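Local coordinates for benzoate 1,2-dioxygenase beta subunit (Burkholderia mallei ATCC 23344, PDB 3E99), which forms the beta subunit of benzoate 1,2-dioxygenase, which adds both atoms of dioxygen to adjacent ring carbons of benzoate, and probably helps to hold the enzyme complex together, at residues Leu14-Arg19 with Trp26-Asp31; Phe111-Leu116 with Lys146-Lys151; Val97-Glu100 with Val106-Val109. All coordinates share one frame; numbering follows the deposited sequence. Where two conformers were deposited one is given.

Contact 1: Leu14-Arg19 with Trp26-Asp31; sequences LYRESR and WDAWLD
Glu17 OE2 is the polar atom on which this contact turns: Trp29 NE1 reaches it at 2.9 Å, Tyr33 OH makes a second hydrogen bond to it, and Lys146 NZ stands farther off in a long, weak ion pair. The two segments lie on helix 7-22 and helix 26-30 of the NTF2-like cone, the fold of ring-hydroxylating dioxygenase beta subunits, and so the contact joins two consecutive helices. The indole N-H points at the oxygen fairly well, with 153° at the hydrogen and the acceptor 16° out of the ring plane, and it meets the anti lone pair of OE2. The other oxygen, OE1, is taken by Tyr132 OH from strand 122-135. With a partner on each oxygen the carboxylate can hardly rotate, and the neighbouring lysine would probably favour its negative form. Glu17 reaches this spot by bending at chi2 (-108°), which brings the acid beside the indole with both side chains pointing the same way. Trp29 also packs against Leu20, Leu21 and Val73, so its nitrogen is held at a buried boundary between helices.

Toward the exposed side the contact is looser. In the conformer of Arg16 considered here, NH2 gives a hydrogen bond to a water, and that water in turn donates to Ala28 O at 2.7 Å; Arg16 was deposited in two conformers, so this bridge is doubtful. Back inside, Trp29 CD1 sits 3.3 Å from the backbone oxygen Glu17 O, which lies in the indole plane at the ring's edge.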
loop_
_atom_site.group_PDB
_atom_site.type_symbol
_atom_site.label_atom_id
_atom_site.label_comp_id
_atom_site.label_asym_id
_atom_site.label_seq_id
_atom_site.Cartn_x
_atom_site.Cartn_y
_atom_site.Cartn_z
ATOM N N LEU A 14 -7.624 4.769 10.888
ATOM C CA LEU A 14 -6.596 5.362 10.050
ATOM C C LEU A 14 -7.109 5.602 8.609
ATOM O O LEU A 14 -6.777 6.616 7.991
ATOM C CB LEU A 14 -5.302 4.519 10.024
ATOM C CG LEU A 14 -4.488 4.284 11.311
ATOM C CD1 LEU A 14 -3.279 3.348 11.083
ATOM C CD2 LEU A 14 -4.061 5.664 11.886
ATOM N N TYR A 15 -7.886 4.656 8.073
ATOM C CA TYR A 15 -8.386 4.796 6.729
ATOM C C TYR A 15 -9.388 5.947 6.688
ATOM O O TYR A 15 -9.382 6.718 5.765
ATOM C CB TYR A 15 -9.021 3.506 6.204
ATOM C CG TYR A 15 -8.074 2.291 6.206
ATOM C CD1 TYR A 15 -6.683 2.435 6.323
ATOM C CD2 TYR A 15 -8.580 1.023 6.137
ATOM C CE1 TYR A 15 -5.831 1.347 6.309
ATOM C CE2 TYR A 15 -7.750 -0.091 6.147
ATOM C CZ TYR A 15 -6.374 0.077 6.240
ATOM O OH TYR A 15 -5.595 -1.051 6.257
ATOM N N ARG A 16 -10.263 6.041 7.694
ATOM C CA ARG A 16 -11.248 7.109 7.738
ATOM C C ARG A 16 -10.572 8.471 7.865
ATOM O O ARG A 16 -10.888 9.392 7.119
ATOM C CB ARG A 16 -12.213 6.914 8.921
ATOM C CG ARG A 16 -13.171 8.070 9.070
ATOM C CD ARG A 16 -14.440 7.746 9.853
ATOM N NE ARG A 16 -15.328 8.896 9.695
ATOM C CZ ARG A 16 -15.403 9.927 10.522
ATOM N NH1 ARG A 16 -14.706 9.960 11.656
ATOM N NH2 ARG A 16 -16.214 10.919 10.221
ATOM N N GLU A 17 -9.655 8.595 8.829
ATOM C CA GLU A 17 -8.963 9.862 9.049
ATOM C C GLU A 17 -8.316 10.391 7.776
ATOM O O GLU A 17 -8.522 11.542 7.387
ATOM C CB GLU A 17 -7.980 9.756 10.202
ATOM C CG GLU A 17 -7.278 11.061 10.571
ATOM C CD GLU A 17 -5.823 11.107 10.172
ATOM O OE1 GLU A 17 -5.133 10.058 10.207
ATOM O OE2 GLU A 17 -5.353 12.197 9.782
ATOM N N SER A 18 -7.586 9.532 7.092
ATOM C CA SER A 18 -6.922 9.911 5.841
ATOM C C SER A 18 -7.921 10.163 4.700
ATOM O O SER A 18 -7.701 11.066 3.882
ATOM C CB SER A 18 -5.817 8.888 5.467
ATOM O OG SER A 18 -6.345 7.601 5.356
ATOM N N ARG A 19 -9.027 9.415 4.652
ATOM C CA ARG A 19 -10.097 9.678 3.697
ATOM C C ARG A 19 -10.681 11.081 3.860
ATOM O O ARG A 19 -11.008 11.763 2.864
ATOM C CB ARG A 19 -11.237 8.642 3.797
ATOM C CG ARG A 19 -12.454 8.974 2.935
ATOM C CD ARG A 19 -13.376 7.809 2.805
ATOM N NE ARG A 19 -13.668 7.175 4.071
ATOM C CZ ARG A 19 -14.515 7.631 4.984
ATOM N NH1 ARG A 19 -15.173 8.753 4.802
ATOM N NH2 ARG A 19 -14.745 6.927 6.075
ATOM N N TRP A 26 -12.933 18.897 5.947
ATOM C CA TRP A 26 -11.929 19.424 6.894
ATOM C C TRP A 26 -12.435 19.414 8.323
ATOM O O TRP A 26 -11.697 19.080 9.220
ATOM C CB TRP A 26 -11.499 20.856 6.512
ATOM C CG TRP A 26 -11.124 21.044 5.141
ATOM C CD1 TRP A 26 -11.743 21.852 4.224
ATOM C CD2 TRP A 26 -10.027 20.436 4.461
ATOM N NE1 TRP A 26 -11.108 21.777 3.024
ATOM C CE2 TRP A 26 -10.040 20.920 3.139
ATOM C CE3 TRP A 26 -9.024 19.538 4.842
ATOM C CZ2 TRP A 26 -9.109 20.520 2.192
ATOM C CZ3 TRP A 26 -8.097 19.127 3.894
ATOM C CH2 TRP A 26 -8.158 19.617 2.572
ATOM N N ASP A 27 -13.720 19.770 8.540
ATOM C CA ASP A 27 -14.294 19.745 9.888
ATOM C C ASP A 27 -14.406 18.341 10.461
ATOM O O ASP A 27 -14.098 18.119 11.618
ATOM C CB ASP A 27 -15.664 20.439 9.926
ATOM C CG ASP A 27 -15.586 21.895 9.557
ATOM O OD1 ASP A 27 -14.468 22.458 9.564
ATOM O OD2 ASP A 27 -16.649 22.477 9.276
ATOM N N ALA A 28 -14.865 17.397 9.664
ATOM C CA ALA A 28 -14.907 15.978 10.084
ATOM C C ALA A 28 -13.500 15.437 10.418
ATOM O O ALA A 28 -13.303 14.690 11.401
ATOM C CB ALA A 28 -15.579 15.130 8.990
ATOM N N TRP A 29 -12.534 15.816 9.600
ATOM C CA TRP A 29 -11.134 15.485 9.821
ATOM C C TRP A 29 -10.629 16.004 11.178
ATOM O O TRP A 29 -9.993 15.275 11.915
ATOM C CB TRP A 29 -10.249 16.010 8.701
ATOM C CG TRP A 29 -8.775 15.686 8.940
ATOM C CD1 TRP A 29 -8.150 14.468 8.828
ATOM C CD2 TRP A 29 -7.783 16.609 9.395
ATOM N NE1 TRP A 29 -6.821 14.586 9.152
ATOM C CE2 TRP A 29 -6.572 15.891 9.522
ATOM C CE3 TRP A 29 -7.796 17.981 9.678
ATOM C CZ2 TRP A 29 -5.379 16.496 9.908
ATOM C CZ3 TRP A 29 -6.608 18.600 10.115
ATOM C CH2 TRP A 29 -5.400 17.826 10.239
ATOM N N LEU A 30 -10.875 17.277 11.472
ATOM C CA LEU A 30 -10.463 17.854 12.737
ATOM C C LEU A 30 -11.059 17.091 13.871
ATOM O O LEU A 30 -10.431 16.987 14.909
ATOM C CB LEU A 30 -10.856 19.344 12.849
ATOM C CG LEU A 30 -9.983 20.287 12.024
ATOM C CD1 LEU A 30 -10.681 21.649 11.744
ATOM C CD2 LEU A 30 -8.577 20.447 12.617
ATOM N N ASP A 31 -12.280 16.582 13.701
ATOM C CA ASP A 31 -12.918 15.821 14.783
ATOM C C ASP A 31 -12.313 14.453 15.040
ATOM O O ASP A 31 -12.705 13.804 15.995
ATOM C CB ASP A 31 -14.418 15.661 14.547
ATOM C CG ASP A 31 -15.207 16.877 14.981
ATOM O OD1 ASP A 31 -14.721 17.656 15.846
ATOM O OD2 ASP A 31 -16.319 17.037 14.439
HETATM O O HOH W 1 -15.107 12.834 12.150
#

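Contact 2: Phe111-Leu116 with Lys146-Lys151; sequences FNWHTL and KYVVLK
Trp113 brings CZ2 and CH2, on the benzo side of its indole, against Val148 and Leu150, and this apolar packing makes up most of the contact. Both segments belong to the curved mixed sheet of the NTF2-like cone, but strands 106-119 and 142-150 are not neighbours in it: strand 122-135 runs between them. The axes of the two short segments are accordingly 9.1 Å apart, turned by 60°, and the tryptophan bridges the gap alongside Ser130 of the intervening strand. Its chi1 of 56° sets CG between the backbone N and the carbonyl carbon, which swings the ring across toward strand 142-150. The tightest touch is Trp113 CZ2 on Val148 CG1, 3.5 Å, where the two side chains stand at about a right angle; the same methyl also approaches CE2. One atom farther round the ring, Trp113 CH2 meets Leu150 CD1 at 3.9 Å. Val148 and Leu150 also touch Met41 of strand 37-42, while the C-terminal Ile164 packs on Trp113, so the indole is enclosed in the core.

The backbone enters through a single carbonyl: Val149 O comes within 3.9 Å of Trp113 CZ2, approaching the ring obliquely.

Polar contact is indirect and lies near the subunit interface. A water accepts from Lys151 NZ and donates a weak bond to Asn112 OD1, tying the end of one segment to the start of the other. Both side chains also bind the third subunit, Asn112 ND2 to His92 O and Lys151 NZ to Thr90 O of that chain, so the ammonium group bonds both to Thr90 O of the third subunit and to the bridging water, 2.9 Å from NZ.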
loop_
_atom_site.group_PDB
_atom_site.type_symbol
_atom_site.label_atom_id
_atom_site.label_comp_id
_atom_site.label_asym_id
_atom_site.label_seq_id
_atom_site.Cartn_x
_atom_site.Cartn_y
_atom_site.Cartn_z
ATOM N N PHE A 111 3.251 3.235 11.294
ATOM C CA PHE A 111 2.877 2.786 9.949
ATOM C C PHE A 111 3.672 3.559 8.901
ATOM O O PHE A 111 4.209 4.631 9.198
ATOM C CB PHE A 111 1.327 2.847 9.673
ATOM C CG PHE A 111 0.712 4.218 9.791
ATOM C CD1 PHE A 111 0.738 5.130 8.728
ATOM C CD2 PHE A 111 0.200 4.643 10.985
ATOM C CE1 PHE A 111 0.217 6.366 8.859
ATOM C CE2 PHE A 111 -0.300 5.898 11.123
ATOM C CZ PHE A 111 -0.309 6.772 10.059
ATOM N N ASN A 112 3.800 2.995 7.687
ATOM C CA ASN A 112 4.404 3.721 6.563
ATOM C C ASN A 112 3.283 4.283 5.717
ATOM O O ASN A 112 2.155 3.782 5.744
ATOM C CB ASN A 112 5.288 2.774 5.731
ATOM C CG ASN A 112 6.495 2.295 6.501
ATOM O OD1 ASN A 112 6.821 2.875 7.545
ATOM N ND2 ASN A 112 7.175 1.248 5.999
ATOM N N TRP A 113 3.574 5.290 4.919
ATOM C CA TRP A 113 2.531 5.884 4.119
ATOM C C TRP A 113 3.154 6.531 2.894
ATOM O O TRP A 113 4.376 6.748 2.794
ATOM C CB TRP A 113 1.721 6.905 4.976
ATOM C CG TRP A 113 2.614 7.923 5.560
ATOM C CD1 TRP A 113 3.151 7.911 6.835
ATOM C CD2 TRP A 113 3.099 9.114 4.940
ATOM N NE1 TRP A 113 3.926 8.996 7.022
ATOM C CE2 TRP A 113 3.919 9.766 5.891
ATOM C CE3 TRP A 113 2.907 9.723 3.686
ATOM C CZ2 TRP A 113 4.575 10.942 5.621
ATOM C CZ3 TRP A 113 3.532 10.899 3.433
ATOM C CH2 TRP A 113 4.364 11.514 4.396
ATOM N N HIS A 114 2.299 6.739 1.911
ATOM C CA HIS A 114 2.665 7.240 0.613
ATOM C C HIS A 114 1.399 7.946 0.129
ATOM O O HIS A 114 0.354 7.349 -0.093
ATOM C CB HIS A 114 3.090 6.113 -0.345
ATOM C CG HIS A 114 3.391 6.561 -1.743
ATOM N ND1 HIS A 114 3.211 5.748 -2.843
ATOM C CD2 HIS A 114 3.858 7.740 -2.221
ATOM C CE1 HIS A 114 3.578 6.399 -3.938
ATOM N NE2 HIS A 114 3.956 7.620 -3.588
ATOM N N THR A 115 1.494 9.255 0.020
ATOM C CA THR A 115 0.444 10.034 -0.494
ATOM C C THR A 115 0.832 10.428 -1.887
ATOM O O THR A 115 1.908 10.978 -2.106
ATOM C CB THR A 115 0.261 11.312 0.341
ATOM O OG1 THR A 115 0.047 10.925 1.697
ATOM C CG2 THR A 115 -0.978 12.075 -0.178
ATOM N N LEU A 116 -0.081 10.190 -2.811
ATOM C CA LEU A 116 0.089 10.596 -4.179
ATOM C C LEU A 116 -0.797 11.846 -4.374
ATOM O O LEU A 116 -1.851 11.943 -3.789
ATOM C CB LEU A 116 -0.322 9.435 -5.074
ATOM C CG LEU A 116 0.742 8.343 -5.204
ATOM C CD1 LEU A 116 0.111 7.019 -5.581
ATOM C CD2 LEU A 116 1.860 8.758 -6.188
ATOM N N LYS A 146 0.262 12.795 17.060
ATOM C CA LYS A 146 0.704 12.422 15.738
ATOM C C LYS A 146 2.135 12.902 15.477
ATOM O O LYS A 146 2.465 14.073 15.616
ATOM C CB LYS A 146 -0.268 12.937 14.685
ATOM C CG LYS A 146 0.205 12.776 13.233
ATOM C CD LYS A 146 -0.943 12.902 12.331
ATOM C CE LYS A 146 -0.497 12.983 10.851
ATOM N NZ LYS A 146 -1.714 12.851 9.954
ATOM N N TYR A 147 2.984 11.950 15.088
ATOM C CA TYR A 147 4.372 12.166 14.772
ATOM C C TYR A 147 4.578 11.632 13.360
ATOM O O TYR A 147 4.233 10.471 13.078
ATOM C CB TYR A 147 5.221 11.355 15.744
ATOM C CG TYR A 147 6.695 11.345 15.466
ATOM C CD1 TYR A 147 7.483 12.437 15.786
ATOM C CD2 TYR A 147 7.305 10.222 14.927
ATOM C CE1 TYR A 147 8.836 12.424 15.577
ATOM C CE2 TYR A 147 8.668 10.200 14.703
ATOM C CZ TYR A 147 9.429 11.298 15.026
ATOM O OH TYR A 147 10.796 11.259 14.804
ATOM N N VAL A 148 5.132 12.470 12.495
ATOM C CA VAL A 148 5.275 12.165 11.082
ATOM C C VAL A 148 6.698 12.400 10.672
ATOM O O VAL A 148 7.206 13.510 10.811
ATOM C CB VAL A 148 4.411 13.078 10.188
ATOM C CG1 VAL A 148 4.599 12.707 8.697
ATOM C CG2 VAL A 148 2.973 13.023 10.567
ATOM N N VAL A 149 7.314 11.368 10.149
ATOM C CA VAL A 149 8.631 11.417 9.511
ATOM C C VAL A 149 8.463 11.420 7.984
ATOM O O VAL A 149 8.031 10.411 7.361
ATOM C CB VAL A 149 9.479 10.218 10.017
ATOM C CG1 VAL A 149 10.877 10.143 9.363
ATOM C CG2 VAL A 149 9.581 10.323 11.537
ATOM N N LEU A 150 8.758 12.579 7.385
ATOM C CA LEU A 150 8.766 12.716 5.929
ATOM C C LEU A 150 10.126 12.347 5.419
ATOM O O LEU A 150 11.135 13.022 5.699
ATOM C CB LEU A 150 8.450 14.128 5.506
ATOM C CG LEU A 150 8.500 14.450 4.021
ATOM C CD1 LEU A 150 7.363 13.790 3.307
ATOM C CD2 LEU A 150 8.470 15.945 3.875
ATOM N N LYS A 151 10.174 11.290 4.631
ATOM C CA LYS A 151 11.448 10.840 4.135
ATOM C C LYS A 151 11.967 11.570 2.907
ATOM O O LYS A 151 13.174 11.717 2.766
ATOM C CB LYS A 151 11.478 9.324 3.961
ATOM C CG LYS A 151 11.502 8.579 5.293
ATOM C CD LYS A 151 11.580 7.073 5.137
ATOM C CE LYS A 151 11.747 6.440 6.515
ATOM N NZ LYS A 151 11.824 4.973 6.537
HETATM O O HOH W 2 8.957 4.604 6.154
#

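Contact 3: Val97-Glu100 with Val106-Val109; sequences VERE and VHTV
Arg99 and Val109 face each other as an antiparallel, non-hydrogen-bonded pair in the beta hairpin made by strands 89-103 and 106-119, their CA atoms 4.3 Å apart. This is the close part of the contact. Val109 has CG1 anti to its carbonyl carbon (chi1 -63°), a setting that brings the methyl against CA and CG of Arg99. On the same side Val97 CG1 comes up to Val109 CB, and helix 7-22 closes over these side chains through Leu7, Gln11 and Ile10. The backbones draw close as well: Val109 CA lies 3.2 Å from Glu98 O in a bent CA-H...O contact. Next along, Glu100 N donates to Thr108 O at 2.8 Å with an N-H...O angle of 163°. Thr108 is also joined through its backbone to Ser101, and Glu100 has a helix-like psi, as in a classic beta bulge.

Beyond the backbone the two segments touch more sparsely, on the side where Arg99 and Glu100 are exposed, and the polar ends find partners elsewhere. Glu100 OE1 passes 3.7 Å from Thr108 CG2, yet its salt bridge is to Arg131 of strand 122-135. The Glu98 side chain turns away from strand 106-109, to a salt bridge with Arg19 of the third subunit. On the Arg99 side the guanidinium and the imidazole of His107 run side by side, planes 56° apart, without bonding directly. A water spans them instead, in the plane of both groups: it accepts from Arg99 NE at 2.9 Å and makes a hydrogen bond of the same length with His107 ND1.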
loop_
_atom_site.group_PDB
_atom_site.type_symbol
_atom_site.label_atom_id
_atom_site.label_comp_id
_atom_site.label_asym_id
_atom_site.label_seq_id
_atom_site.Cartn_x
_atom_site.Cartn_y
_atom_site.Cartn_z
ATOM N N VAL A 97 1.132 -1.398 9.054
ATOM C CA VAL A 97 0.677 -0.922 10.359
ATOM C C VAL A 97 1.056 -1.932 11.462
ATOM O O VAL A 97 0.713 -3.086 11.379
ATOM C CB VAL A 97 -0.823 -0.677 10.413
ATOM C CG1 VAL A 97 -1.183 -0.109 11.825
ATOM C CG2 VAL A 97 -1.282 0.297 9.274
ATOM N N GLU A 98 1.766 -1.446 12.472
ATOM C CA GLU A 98 2.169 -2.223 13.622
ATOM C C GLU A 98 1.724 -1.577 14.897
ATOM O O GLU A 98 1.985 -0.401 15.118
ATOM C CB GLU A 98 3.667 -2.323 13.679
ATOM C CG GLU A 98 4.255 -3.123 12.494
ATOM C CD GLU A 98 5.734 -3.167 12.607
ATOM O OE1 GLU A 98 6.245 -3.976 13.412
ATOM O OE2 GLU A 98 6.377 -2.341 11.975
ATOM N N ARG A 99 1.098 -2.362 15.761
ATOM C CA ARG A 99 0.743 -1.892 17.093
ATOM C C ARG A 99 1.984 -1.905 17.967
ATOM O O ARG A 99 2.708 -2.880 17.978
ATOM C CB ARG A 99 -0.325 -2.804 17.691
ATOM C CG ARG A 99 -1.661 -2.717 16.937
ATOM C CD ARG A 99 -2.702 -3.637 17.578
ATOM N NE ARG A 99 -2.893 -3.332 19.002
ATOM C CZ ARG A 99 -3.566 -4.113 19.832
ATOM N NH1 ARG A 99 -4.116 -5.240 19.381
ATOM N NH2 ARG A 99 -3.673 -3.781 21.126
ATOM N N GLU A 100 2.215 -0.823 18.706
ATOM C CA GLU A 100 3.391 -0.722 19.559
ATOM C C GLU A 100 3.073 -0.874 21.043
ATOM O O GLU A 100 3.816 -1.543 21.764
ATOM C CB GLU A 100 4.059 0.606 19.309
ATOM C CG GLU A 100 4.730 0.657 17.974
ATOM C CD GLU A 100 5.528 1.919 17.797
ATOM O OE1 GLU A 100 5.086 2.974 18.282
ATOM O OE2 GLU A 100 6.592 1.840 17.181
ATOM N N VAL A 106 -5.854 3.963 25.276
ATOM C CA VAL A 106 -4.948 4.671 24.382
ATOM C C VAL A 106 -3.989 3.687 23.709
ATOM O O VAL A 106 -3.148 3.038 24.359
ATOM C CB VAL A 106 -4.154 5.779 25.046
ATOM C CG1 VAL A 106 -3.357 6.514 23.986
ATOM C CG2 VAL A 106 -5.081 6.793 25.826
ATOM N N HIS A 107 -4.099 3.642 22.389
ATOM C CA HIS A 107 -3.398 2.675 21.564
ATOM C C HIS A 107 -2.389 3.399 20.700
ATOM O O HIS A 107 -2.718 4.413 20.093
ATOM C CB HIS A 107 -4.403 1.919 20.706
ATOM C CG HIS A 107 -5.212 0.927 21.479
ATOM N ND1 HIS A 107 -4.879 -0.402 21.545
ATOM C CD2 HIS A 107 -6.325 1.079 22.238
ATOM C CE1 HIS A 107 -5.747 -1.032 22.318
ATOM N NE2 HIS A 107 -6.635 -0.158 22.753
ATOM N N THR A 108 -1.149 2.913 20.694
ATOM C CA THR A 108 -0.082 3.524 19.931
ATOM C C THR A 108 0.347 2.571 18.817
ATOM O O THR A 108 0.629 1.394 19.074
ATOM C CB THR A 108 1.112 3.886 20.846
ATOM O OG1 THR A 108 0.687 4.788 21.886
ATOM C CG2 THR A 108 2.247 4.568 20.055
ATOM N N VAL A 109 0.403 3.090 17.576
ATOM C CA VAL A 109 0.749 2.307 16.395
ATOM C C VAL A 109 1.749 3.093 15.545
ATOM O O VAL A 109 1.822 4.333 15.643
ATOM C CB VAL A 109 -0.500 2.015 15.537
ATOM C CG1 VAL A 109 -1.513 1.144 16.353
ATOM C CG2 VAL A 109 -1.149 3.320 15.113
HETATM O O HOH W 3 -2.199 -1.005 20.496
#

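Overall arrangement
Contacts 2 and 3 share strand 106-119: it pairs with strand 89-103 in contact 3, and in contact 2 it sends Trp113 across toward strand 142-150. Their centres are about 15 Å apart, and Phe111 CB touches Val97 CG2 at 3.7 Å between them. Contact 1 belongs to the helical side, its centre about 16 Å from that of contact 2 and 18 Å from that of contact 3. Leu14 CD1 bridges to both, lying against Phe111 CD2 and Val97 CG2. Contacts 2 and 3 both reach the third subunit. In relatives the catalytic iron sits in the alpha subunit, consistent with a structural role here.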